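Local coordinates for protein putative aminooxidase (Propionibacterium acnes, PDB 2BA9) that isomerises polyunsaturated fatty acids with a bound FAD, producing conjugated linoleic acid, and belongs to the flavin-containing amine oxidoreductase family, at residues Val114-Leu117 with Gly118-Ala122; Gly204-Ala207 with Met208-Leu212; His237-Thr241 with Asp242-Glu246; Ala337-Gln341 with Glu342-Gln346; Lys416-Val419 with Thr420-Phe423. All coordinates share one frame; numbering follows the deposited sequence.

Contact 1: residues Val114-Leu117 with Gly118-Ala122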
# COMPACT_ATOMS: atom_id res chain seq x y z
N VAL A 114 1.62 19.55 14.96
CA VAL A 114 0.50 18.69 14.60
C VAL A 114 -0.83 19.45 14.58
O VAL A 114 -1.65 19.26 13.67
CB VAL A 114 0.38 17.50 15.57
CG1 VAL A 114 -0.98 16.79 15.42
CG2 VAL A 114 1.55 16.54 15.37
N GLN A 115 -1.04 20.31 15.58
CA GLN A 115 -2.23 21.18 15.66
C GLN A 115 -2.24 22.23 14.53
O GLN A 115 -3.28 22.47 13.89
CB GLN A 115 -2.28 21.87 17.03
CG GLN A 115 -3.28 23.06 17.18
CD GLN A 115 -4.72 22.68 17.54
OE1 GLN A 115 -5.62 23.54 17.44
NE2 GLN A 115 -4.95 21.43 17.97
N LYS A 116 -1.10 22.87 14.30
CA LYS A 116 -1.00 23.90 13.26
C LYS A 116 -1.24 23.27 11.89
O LYS A 116 -1.94 23.83 11.05
CB LYS A 116 0.37 24.58 13.29
CG LYS A 116 0.41 25.92 12.53
CD LYS A 116 1.82 26.50 12.49
CE LYS A 116 2.12 27.21 11.16
NZ LYS A 116 3.52 27.77 11.13
N LEU A 117 -0.65 22.10 11.67
CA LEU A 117 -0.84 21.37 10.42
C LEU A 117 -2.31 21.03 10.24
O LEU A 117 -2.86 21.24 9.16
CB LEU A 117 -0.01 20.08 10.38
CG LEU A 117 -0.06 19.25 9.09
CD1 LEU A 117 0.36 20.06 7.87
CD2 LEU A 117 0.81 17.98 9.24
N GLY A 118 -2.94 20.49 11.28
CA GLY A 118 -4.35 20.13 11.20
C GLY A 118 -5.18 21.29 10.69
O GLY A 118 -6.03 21.12 9.84
N GLN A 119 -4.91 22.48 11.20
CA GLN A 119 -5.71 23.65 10.84
C GLN A 119 -5.45 24.12 9.42
O GLN A 119 -6.37 24.53 8.70
CB GLN A 119 -5.48 24.76 11.85
CG GLN A 119 -6.05 24.42 13.22
CD GLN A 119 -7.58 24.30 13.21
OE1 GLN A 119 -8.29 25.32 13.19
NE2 GLN A 119 -8.10 23.06 13.24
N LEU A 120 -4.19 24.05 9.00
CA LEU A 120 -3.81 24.32 7.62
C LEU A 120 -4.43 23.34 6.63
O LEU A 120 -4.83 23.74 5.55
CB LEU A 120 -2.29 24.25 7.47
CG LEU A 120 -1.48 25.40 8.04
CD1 LEU A 120 -0.04 24.92 8.22
CD2 LEU A 120 -1.54 26.62 7.12
N LEU A 121 -4.50 22.06 6.99
CA LEU A 121 -5.09 21.04 6.11
C LEU A 121 -6.59 21.30 5.89
O LEU A 121 -7.13 20.98 4.82
CB LEU A 121 -4.88 19.64 6.69
CG LEU A 121 -3.45 19.09 6.63
CD1 LEU A 121 -3.38 17.69 7.27
CD2 LEU A 121 -2.96 19.07 5.18
N ALA A 122 -7.24 21.88 6.89
CA ALA A 122 -8.69 22.09 6.87
C ALA A 122 -9.05 23.31 6.02
O ALA A 122 -10.17 23.41 5.53
CB ALA A 122 -9.22 22.26 8.29
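Leu117 and Leu121, one helical turn apart, meet through their branched ends on the buried side of helix 106-122. Leu117 swings CG anti to its own backbone nitrogen (chi1 -177°), whereas Leu121 holds CG beside the nitrogen (chi1 -72°). With these different first torsions the two chains cross at a slant, Leu117 CG lying 4.1 Å from Leu121 CD1. The fit is a loose van der Waals touch, and both residues have further neighbours: Leu117 packs on Phe148, Leu149 and Trp161, and Leu121 on Tyr128. The stem of Leu121 also lies against the backbone, its CG 3.4 Å from Leu117 O, the same oxygen that accepts from Leu121 N at 2.8 Å.

Leu120 repeats this pattern on the flank. Its CG stands 3.4 Å from Lys116 O, and CD1 stays close to the same oxygen, while the aliphatic part of Lys116 passes at a distance, CE to Leu120 CD1 being 4.3 Å. The ammonium group of Lys116 is directed elsewhere, to a hydrogen bond with Asn152 O. Gln119, on the exposed side, rests CG 3.5 Å from Gln115 O. Gly118 brings no side chain to the turn, and its N-H bonds to Val114 O at 3.0 Å.

Four successive backbone bonds from residue i+4 to residue i underlie these contacts. This is the i to i+4 packing of an amphipathic alpha-helix, with Leu117 packed on helices 145-151 and 158-161, Leu120 and Leu121 on neighbouring loops, and the glutamines facing outward.

Contact 2: residues Gly204-Ala207 with Met208-Leu212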
# COMPACT_ATOMS: atom_id res chain seq x y z
N GLY A 204 -6.96 -12.78 8.99
CA GLY A 204 -6.06 -12.05 8.12
C GLY A 204 -6.74 -11.12 7.14
O GLY A 204 -7.92 -11.32 6.78
N THR A 205 -6.00 -10.09 6.71
CA THR A 205 -6.52 -9.16 5.73
C THR A 205 -6.87 -9.91 4.44
O THR A 205 -7.83 -9.54 3.76
CB THR A 205 -5.55 -7.99 5.43
OG1 THR A 205 -4.26 -8.51 5.06
CG2 THR A 205 -5.40 -7.07 6.64
N GLN A 206 -6.14 -10.99 4.14
CA GLN A 206 -6.38 -11.76 2.90
C GLN A 206 -7.78 -12.37 2.86
O GLN A 206 -8.38 -12.47 1.79
CB GLN A 206 -5.32 -12.85 2.73
CG GLN A 206 -5.41 -13.61 1.39
CD GLN A 206 -4.31 -14.64 1.19
OE1 GLN A 206 -3.72 -15.14 2.17
NE2 GLN A 206 -4.02 -14.97 -0.07
N ALA A 207 -8.31 -12.76 4.03
CA ALA A 207 -9.57 -13.51 4.11
C ALA A 207 -10.74 -12.84 3.39
O ALA A 207 -11.47 -13.50 2.67
CB ALA A 207 -9.95 -13.75 5.58
N MET A 208 -10.91 -11.54 3.61
CA MET A 208 -12.06 -10.82 3.07
C MET A 208 -12.00 -10.62 1.56
O MET A 208 -13.03 -10.47 0.91
CB MET A 208 -12.25 -9.47 3.79
CG MET A 208 -11.09 -8.48 3.69
SD MET A 208 -11.16 -7.25 5.03
CE MET A 208 -9.65 -6.31 4.73
N PHE A 209 -10.80 -10.60 1.00
CA PHE A 209 -10.63 -10.54 -0.44
C PHE A 209 -10.77 -11.93 -1.08
O PHE A 209 -11.22 -12.06 -2.21
CB PHE A 209 -9.31 -9.87 -0.78
CG PHE A 209 -9.27 -8.43 -0.40
CD1 PHE A 209 -9.99 -7.48 -1.13
CD2 PHE A 209 -8.55 -8.01 0.70
CE1 PHE A 209 -9.98 -6.13 -0.77
CE2 PHE A 209 -8.52 -6.68 1.06
CZ PHE A 209 -9.24 -5.72 0.32
N GLU A 210 -10.39 -12.97 -0.34
CA GLU A 210 -10.73 -14.33 -0.76
C GLU A 210 -12.25 -14.46 -0.83
O GLU A 210 -12.79 -14.92 -1.84
CB GLU A 210 -10.11 -15.37 0.18
CG GLU A 210 -8.60 -15.43 0.06
CD GLU A 210 -7.93 -16.33 1.09
OE1 GLU A 210 -8.37 -16.40 2.26
OE2 GLU A 210 -6.92 -16.94 0.72
N HIS A 211 -12.95 -13.99 0.20
CA HIS A 211 -14.40 -14.07 0.22
C HIS A 211 -15.08 -13.14 -0.80
O HIS A 211 -16.08 -13.51 -1.41
CB HIS A 211 -14.93 -13.77 1.61
CG HIS A 211 -14.35 -14.64 2.67
ND1 HIS A 211 -14.27 -14.25 3.98
CD2 HIS A 211 -13.79 -15.88 2.60
CE1 HIS A 211 -13.71 -15.22 4.69
NE2 HIS A 211 -13.41 -16.21 3.88
N LEU A 212 -14.53 -11.95 -1.00
CA LEU A 212 -15.04 -11.06 -2.04
C LEU A 212 -15.02 -11.74 -3.41
O LEU A 212 -16.00 -11.66 -4.17
CB LEU A 212 -14.22 -9.75 -2.10
CG LEU A 212 -14.59 -8.77 -3.23
CD1 LEU A 212 -16.08 -8.33 -3.16
CD2 LEU A 212 -13.66 -7.57 -3.19
O HOH W 1 -10.31 -10.26 6.20
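Gln206 and Glu210 face each other across one turn of helix 204-215, which passes close to the FAD in this flavoprotein of the amine oxidoreductase family. Their flat ends are stacked, with amide and carboxylate planes 19° apart and Gln206 CD 3.5 Å from Glu210 OE2. Both groups make their polar bonds to other parts of the chain: Gln206 OE1 accepts from Ser48 N and its NE2 donates to Val42 O, while Glu210 OE1 forms a salt bridge with Arg55. Gln206 is stretched to full length, chi1 -174° and chi2 177°, which lays its amide against the carboxylate.

Among the backbone bonds, Glu210 N donates to Gln206 O at 3.0 Å, nearly straight out from the carbonyl, and His211 N to Ala207 O at 2.9 Å. Phe209 N adds a weak bond to Gln206 O. The preceding turn is completed by water: a single molecule donates to Gly204 O and accepts from Met208 N at 3.0 Å, bridging a gap too wide for a direct bond.

Two apolar side chains lie against Thr205 O, Met208 CG at 3.4 Å and Phe209 CD2 at 3.5 Å. Met208 and Phe209 continue into the core, where both reach Phe408 and Phe209 also packs on Leu19 of helix 16-28.

The imidazole of His211 is held by Asp79, which pairs with ND1. Ala207 O lies over the centre of that ring, 3.0 Å above its plane, while Ala207 CB stands 4.1 Å from His211 CE1.

Contact 3: residues His237-Thr241 with Asp242-Glu246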
# COMPACT_ATOMS: atom_id res chain seq x y z
N HIS A 237 -6.46 -7.48 -27.44
CA HIS A 237 -6.13 -8.90 -27.56
C HIS A 237 -5.07 -9.29 -26.55
O HIS A 237 -3.98 -8.71 -26.54
CB HIS A 237 -5.71 -9.29 -28.96
CG HIS A 237 -6.12 -10.69 -29.33
ND1 HIS A 237 -6.87 -10.98 -30.45
CD2 HIS A 237 -5.93 -11.87 -28.69
CE1 HIS A 237 -7.10 -12.28 -30.50
NE2 HIS A 237 -6.54 -12.84 -29.44
N ILE A 238 -5.40 -10.27 -25.73
CA ILE A 238 -4.55 -10.76 -24.66
C ILE A 238 -4.06 -12.13 -25.06
O ILE A 238 -4.86 -12.95 -25.48
CB ILE A 238 -5.32 -10.89 -23.32
CG1 ILE A 238 -5.89 -9.55 -22.87
CG2 ILE A 238 -4.42 -11.45 -22.22
CD1 ILE A 238 -7.19 -9.15 -23.59
N HIS A 239 -2.76 -12.36 -24.92
CA HIS A 239 -2.15 -13.66 -25.22
C HIS A 239 -1.51 -14.25 -23.97
O HIS A 239 -0.69 -13.62 -23.33
CB HIS A 239 -1.09 -13.52 -26.31
CG HIS A 239 -1.55 -12.76 -27.51
ND1 HIS A 239 -2.08 -13.38 -28.62
CD2 HIS A 239 -1.59 -11.43 -27.76
CE1 HIS A 239 -2.41 -12.46 -29.51
NE2 HIS A 239 -2.12 -11.27 -29.02
N THR A 240 -1.90 -15.47 -23.64
CA THR A 240 -1.34 -16.19 -22.51
C THR A 240 -0.64 -17.45 -23.00
O THR A 240 -0.47 -17.65 -24.20
CB THR A 240 -2.43 -16.55 -21.44
OG1 THR A 240 -3.26 -17.62 -21.93
CG2 THR A 240 -3.27 -15.33 -21.12
N THR A 241 -0.23 -18.28 -22.05
CA THR A 241 0.43 -19.55 -22.35
C THR A 241 -0.57 -20.60 -22.86
O THR A 241 -0.22 -21.44 -23.70
CB THR A 241 1.20 -20.05 -21.11
OG1 THR A 241 0.43 -19.81 -19.92
CG2 THR A 241 2.55 -19.32 -20.99
N ASP A 242 -1.80 -20.52 -22.37
CA ASP A 242 -2.86 -21.48 -22.70
C ASP A 242 -3.80 -21.00 -23.82
O ASP A 242 -4.47 -21.81 -24.46
CB ASP A 242 -3.70 -21.79 -21.45
CG ASP A 242 -2.86 -22.19 -20.25
OD1 ASP A 242 -1.82 -22.86 -20.44
OD2 ASP A 242 -3.25 -21.84 -19.12
N TRP A 243 -3.89 -19.69 -24.03
CA TRP A 243 -4.84 -19.14 -24.99
C TRP A 243 -4.53 -17.69 -25.32
O TRP A 243 -3.77 -17.03 -24.61
CB TRP A 243 -6.27 -19.24 -24.44
CG TRP A 243 -6.44 -18.73 -23.02
CD1 TRP A 243 -6.47 -19.48 -21.88
CD2 TRP A 243 -6.60 -17.36 -22.60
NE1 TRP A 243 -6.64 -18.67 -20.78
CE2 TRP A 243 -6.73 -17.37 -21.20
CE3 TRP A 243 -6.66 -16.14 -23.28
CZ2 TRP A 243 -6.90 -16.20 -20.45
CZ3 TRP A 243 -6.83 -14.98 -22.53
CH2 TRP A 243 -6.95 -15.02 -21.14
N ASP A 244 -5.14 -17.21 -26.39
CA ASP A 244 -5.15 -15.78 -26.68
C ASP A 244 -6.59 -15.37 -27.00
O ASP A 244 -7.28 -16.04 -27.78
CB ASP A 244 -4.17 -15.43 -27.81
CG ASP A 244 -4.42 -16.23 -29.06
OD1 ASP A 244 -3.49 -16.92 -29.54
OD2 ASP A 244 -5.55 -16.16 -29.58
N ARG A 245 -7.04 -14.27 -26.39
CA ARG A 245 -8.44 -13.86 -26.47
C ARG A 245 -8.65 -12.37 -26.58
O ARG A 245 -7.80 -11.58 -26.18
CB ARG A 245 -9.22 -14.38 -25.27
CG ARG A 245 -9.55 -15.85 -25.36
CD ARG A 245 -10.10 -16.35 -24.06
NE ARG A 245 -10.01 -17.80 -24.00
CZ ARG A 245 -9.99 -18.51 -22.87
NH1 ARG A 245 -10.05 -17.93 -21.68
NH2 ARG A 245 -9.90 -19.84 -22.95
N GLU A 246 -9.81 -12.01 -27.12
CA GLU A 246 -10.15 -10.64 -27.43
C GLU A 246 -11.12 -10.08 -26.39
O GLU A 246 -12.10 -10.74 -26.03
CB GLU A 246 -10.79 -10.57 -28.81
CG GLU A 246 -10.99 -9.18 -29.37
CD GLU A 246 -11.79 -9.22 -30.65
OE1 GLU A 246 -11.46 -10.04 -31.52
OE2 GLU A 246 -12.75 -8.44 -30.77
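Thr240 and Trp243 close the turn between two antiparallel strands, and Trp243 O is gripped twice. It accepts from Thr240 N at 2.6 Å and from the Thr240 hydroxyl, OG1, at 2.8 Å; the amide comes nearly end-on to the carbonyl, the hydroxyl from well off that line. With chi1 at 73°, OG1 sits between the backbone N and the carbonyl carbon, where it can also accept from Asp242 N at 3.3 Å.

Thr240 CG2 also covers the indole, 3.7 Å from the centroid of the Trp243 six-membered ring and 11° off the normal, a CH-pi contact over the face. The guanidinium of Arg245 lies over the opposite face, NH1 3.4 Å above the ring plane.

Farther along the strands, Ile238 and Arg245 make a hydrogen-bonded pair: Ile238 N donates to Arg245 O at 2.8 Å and Arg245 N to Ile238 O at 2.7 Å. On the other face of the sheet, His237 NE2 makes a weak, long bond to Asp244 OD2 (3.5 Å); the carboxylate oxygen lies at the edge of the imidazole, near its plane, the two groups turned 64° apart. Glu246 OE2 is satisfied by a salt bridge with Arg8.

His237 and His239 bond by their backbones to strand 226-230 on the other side, completing a three-stranded antiparallel sheet in which this beta hairpin supplies the central strand 236-240 and the edge strand 244-247.

Contact 4: residues Ala337-Gln341 with Glu342-Gln346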
# COMPACT_ATOMS: atom_id res chain seq x y z
N ALA A 337 22.61 3.27 -2.46
CA ALA A 337 22.55 2.04 -3.25
C ALA A 337 21.66 1.04 -2.51
O ALA A 337 21.58 1.10 -1.27
CB ALA A 337 23.92 1.48 -3.45
N ASP A 338 20.99 0.16 -3.25
CA ASP A 338 20.08 -0.80 -2.62
C ASP A 338 20.85 -1.65 -1.63
O ASP A 338 22.02 -2.00 -1.86
CB ASP A 338 19.45 -1.76 -3.65
CG ASP A 338 18.51 -1.06 -4.61
OD1 ASP A 338 18.14 0.10 -4.36
OD2 ASP A 338 18.14 -1.71 -5.62
N LYS A 339 20.20 -1.99 -0.52
CA LYS A 339 20.77 -2.94 0.43
C LYS A 339 20.47 -4.35 -0.07
O LYS A 339 19.42 -4.57 -0.66
CB LYS A 339 20.16 -2.71 1.82
CG LYS A 339 20.35 -1.31 2.38
CD LYS A 339 21.82 -0.89 2.43
CE LYS A 339 22.06 0.26 3.38
NZ LYS A 339 23.45 0.82 3.29
N THR A 340 21.39 -5.30 0.12
CA THR A 340 21.21 -6.67 -0.37
C THR A 340 20.23 -7.41 0.53
O THR A 340 20.04 -7.02 1.67
CB THR A 340 22.55 -7.47 -0.41
OG1 THR A 340 23.02 -7.71 0.92
CG2 THR A 340 23.65 -6.74 -1.23
N GLN A 341 19.61 -8.46 0.02
CA GLN A 341 18.75 -9.30 0.86
C GLN A 341 19.61 -9.95 1.95
O GLN A 341 19.18 -10.08 3.09
CB GLN A 341 17.93 -10.32 0.05
CG GLN A 341 18.63 -11.60 -0.37
CD GLN A 341 17.68 -12.80 -0.51
OE1 GLN A 341 16.78 -13.00 0.33
NE2 GLN A 341 17.89 -13.61 -1.56
N GLU A 342 20.84 -10.31 1.57
CA GLU A 342 21.85 -10.91 2.45
C GLU A 342 22.04 -10.09 3.72
O GLU A 342 21.90 -10.61 4.83
CB GLU A 342 23.20 -11.01 1.71
CG GLU A 342 24.23 -11.93 2.34
CD GLU A 342 25.66 -11.79 1.76
OE1 GLU A 342 25.92 -11.00 0.81
OE2 GLU A 342 26.55 -12.52 2.28
N GLU A 343 22.38 -8.82 3.53
CA GLU A 343 22.81 -7.98 4.63
C GLU A 343 21.62 -7.53 5.47
O GLU A 343 21.74 -7.31 6.67
CB GLU A 343 23.58 -6.76 4.10
CG GLU A 343 22.71 -5.68 3.47
CD GLU A 343 23.53 -4.49 2.99
OE1 GLU A 343 24.28 -3.92 3.81
OE2 GLU A 343 23.41 -4.12 1.80
N CYS A 344 20.47 -7.40 4.83
CA CYS A 344 19.24 -7.06 5.51
C CYS A 344 18.73 -8.21 6.38
O CYS A 344 18.29 -7.98 7.51
CB CYS A 344 18.19 -6.63 4.50
SG CYS A 344 18.61 -5.04 3.72
N ARG A 345 18.80 -9.45 5.88
CA ARG A 345 18.43 -10.59 6.70
C ARG A 345 19.35 -10.70 7.93
O ARG A 345 18.87 -10.99 9.03
CB ARG A 345 18.43 -11.91 5.92
CG ARG A 345 17.92 -13.11 6.76
CD ARG A 345 17.95 -14.44 6.00
NE ARG A 345 16.99 -14.47 4.90
CZ ARG A 345 16.94 -15.42 3.96
NH1 ARG A 345 17.77 -16.44 3.97
NH2 ARG A 345 16.03 -15.34 2.99
N GLN A 346 20.64 -10.44 7.76
CA GLN A 346 21.55 -10.46 8.92
C GLN A 346 21.18 -9.37 9.93
O GLN A 346 21.27 -9.58 11.14
CB GLN A 346 23.02 -10.35 8.50
CG GLN A 346 24.03 -10.58 9.64
CD GLN A 346 23.91 -11.95 10.30
OE1 GLN A 346 23.75 -12.97 9.62
NE2 GLN A 346 24.01 -11.99 11.63
O HOH W 2 24.35 -2.48 -0.53
O HOH W 3 25.43 -1.44 3.46
O HOH W 4 25.57 -8.08 1.29
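Thr340 and Glu343 exchange hydrogen bonds at the start of helix 341-355, forming a capping box. The hydroxyl of Thr340, at the N-cap, accepts from Glu343 N with OG1 2.9 Å away. In return the Glu343 carboxylate takes Thr340 N, with OE2 also at 2.9 Å, through its anti lone pair. Glu343 can turn back in this way because its CG stands between the backbone N and the carbonyl carbon (chi1 76°) and the chain then runs extended (chi2 179°); the two side chains cross at about a right angle.

Regular helical bonds follow, from Cys344 N to Thr340 O and from Arg345 N to Gln341 O. The guanidinium of Arg345 is paired with Glu365 by a salt bridge.

Three waters extend the polar network. One molecule donates both to Asp338 O and to Glu343 OE2. A second joins Lys339 NZ to Glu343 OE1, whose direct separation of 4.8 Å is too long for contact. A third connects Thr340 OG1, at 2.6 Å, with Glu342 OE1.

Lys339 adds van der Waals contact, its CB lying 3.4 Å from Cys344 SG, the buried member of the group.

With the amide of Glu343 met by the N-cap hydroxyl and its carboxylate bonded to Thr340 N, the box probably fixes where the helix begins; the Glu343 carboxylate lies near the helix N-terminus and is joined through water to Lys339, which would probably keep it ionised.

Contact 5: residues Lys416-Val419 with Thr420-Phe423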
# COMPACT_ATOMS: atom_id res chain seq x y z
N LYS A 416 -13.65 1.61 -7.30
CA LYS A 416 -15.06 2.06 -7.18
C LYS A 416 -15.33 3.31 -8.02
O LYS A 416 -16.28 3.36 -8.82
CB LYS A 416 -15.37 2.35 -5.70
CG LYS A 416 -16.77 2.87 -5.37
CD LYS A 416 -16.83 3.30 -3.90
CE LYS A 416 -18.24 3.56 -3.41
NZ LYS A 416 -18.79 4.81 -3.94
N ASP A 417 -14.51 4.34 -7.81
CA ASP A 417 -14.71 5.63 -8.48
C ASP A 417 -14.43 5.54 -9.98
O ASP A 417 -15.05 6.25 -10.76
CB ASP A 417 -13.82 6.70 -7.85
CG ASP A 417 -14.33 7.20 -6.50
OD1 ASP A 417 -15.52 6.99 -6.16
OD2 ASP A 417 -13.53 7.82 -5.77
N LEU A 418 -13.51 4.66 -10.39
CA LEU A 418 -13.22 4.46 -11.82
C LEU A 418 -14.48 4.09 -12.60
O LEU A 418 -14.67 4.55 -13.73
CB LEU A 418 -12.15 3.38 -12.03
CG LEU A 418 -11.54 3.29 -13.44
CD1 LEU A 418 -10.46 4.35 -13.65
CD2 LEU A 418 -10.99 1.88 -13.68
N VAL A 419 -15.31 3.25 -12.00
CA VAL A 419 -16.55 2.80 -12.62
C VAL A 419 -17.50 3.99 -12.73
O VAL A 419 -18.13 4.19 -13.77
CB VAL A 419 -17.23 1.69 -11.79
CG1 VAL A 419 -18.55 1.28 -12.44
CG2 VAL A 419 -16.30 0.49 -11.60
N THR A 420 -17.57 4.78 -11.66
CA THR A 420 -18.34 6.02 -11.66
C THR A 420 -17.81 7.01 -12.69
O THR A 420 -18.59 7.61 -13.42
CB THR A 420 -18.32 6.72 -10.28
OG1 THR A 420 -18.67 5.77 -9.26
CG2 THR A 420 -19.31 7.88 -10.27
N ARG A 421 -16.50 7.18 -12.74
CA ARG A 421 -15.91 8.23 -13.58
C ARG A 421 -16.00 7.95 -15.09
O ARG A 421 -16.19 8.89 -15.87
CB ARG A 421 -14.45 8.47 -13.20
CG ARG A 421 -14.27 9.08 -11.81
CD ARG A 421 -12.90 9.68 -11.66
NE ARG A 421 -11.86 8.68 -11.80
CZ ARG A 421 -10.67 8.86 -12.39
NH1 ARG A 421 -10.34 10.01 -12.99
NH2 ARG A 421 -9.80 7.85 -12.41
N PHE A 422 -15.87 6.68 -15.48
CA PHE A 422 -15.75 6.33 -16.90
C PHE A 422 -16.75 5.31 -17.49
O PHE A 422 -16.95 5.27 -18.71
CB PHE A 422 -14.35 5.82 -17.16
CG PHE A 422 -13.27 6.79 -16.78
CD1 PHE A 422 -13.20 8.03 -17.40
CD2 PHE A 422 -12.34 6.48 -15.81
CE1 PHE A 422 -12.21 8.94 -17.05
CE2 PHE A 422 -11.35 7.38 -15.46
CZ PHE A 422 -11.28 8.61 -16.08
N PHE A 423 -17.37 4.49 -16.66
CA PHE A 423 -18.16 3.38 -17.19
C PHE A 423 -19.65 3.67 -17.18
O PHE A 423 -20.33 3.49 -18.19
CB PHE A 423 -17.84 2.09 -16.44
CG PHE A 423 -16.49 1.53 -16.78
CD1 PHE A 423 -16.36 0.40 -17.58
CD2 PHE A 423 -15.33 2.14 -16.30
CE1 PHE A 423 -15.10 -0.12 -17.90
CE2 PHE A 423 -14.07 1.63 -16.60
CZ PHE A 423 -13.95 0.49 -17.40
O HOH W 5 -18.81 2.53 -8.37
O HOH W 6 -17.94 6.10 -6.79
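Leu418 and Phe422 make the tight part of this turn of helix 408-423. Leu418 CD1 lies in the plane of the phenyl ring at its edge, 3.6 Å from Phe422 CD2, so the methyl meets the rim, not a face. Leu418 reaches it by placing CG anti to the backbone nitrogen (chi1 -168°). One face of the Phe422 ring receives Arg421 CB, and its CE2 lies over the centre of the Arg421 guanidinium, which also makes a cation-pi contact with Tyr134. Phe423 approaches on another flank: its ring edge meets Leu418 O, with CD2 at 3.6 Å, and its CB touches Val419 CG1 at 4.1 Å, the two side chains crossing at about a right angle.

Backbone bonding changes along the turn. Arg421 N donates to Asp417 O at 2.6 Å, whereas Phe423 N comes to Val419 O from above the carbonyl plane, where the helix widens into a pi-type turn.

The side bearing Lys416, Asp417 and Thr420 is looser and watered. Thr420 N has a weak bond to Lys416 O at 3.4 Å, and one water donates to that carbonyl. Another water accepts from Lys416 NZ, donates to Asp417 OD1 and lies 2.6 Å from Thr420 OG1, tying three polar ends that do not meet directly.

On the packed side Val419 and Phe423 rest on Leu25 of helix 16-28, and Leu418 and Phe423 lie against Val251 of strand 249-252. Both phenylalanine rings meet Phe397 of strand 396-398.

The five contacts follow one another along a single chain and none touches another. Contacts 1, 2 and 5 lie within helices 106-122, 204-215 and 408-423, contact 4 opens helix 341-355, and contact 3 is a hairpin in a small three-stranded sheet. Contacts 2 and 5 are about 23 Å apart between centres and share neighbours, since both pack on helix 16-28, and Phe408 and Cys412 of contact 5's helix touch contact 2. Contacts 2 and 3 both come near the FAD, about 6 Å from the side chain of Thr205 and 8 Å from that of Thr240, whereas contact 1 lies across the chain's centre from contact 3, about 51 Å away between centres.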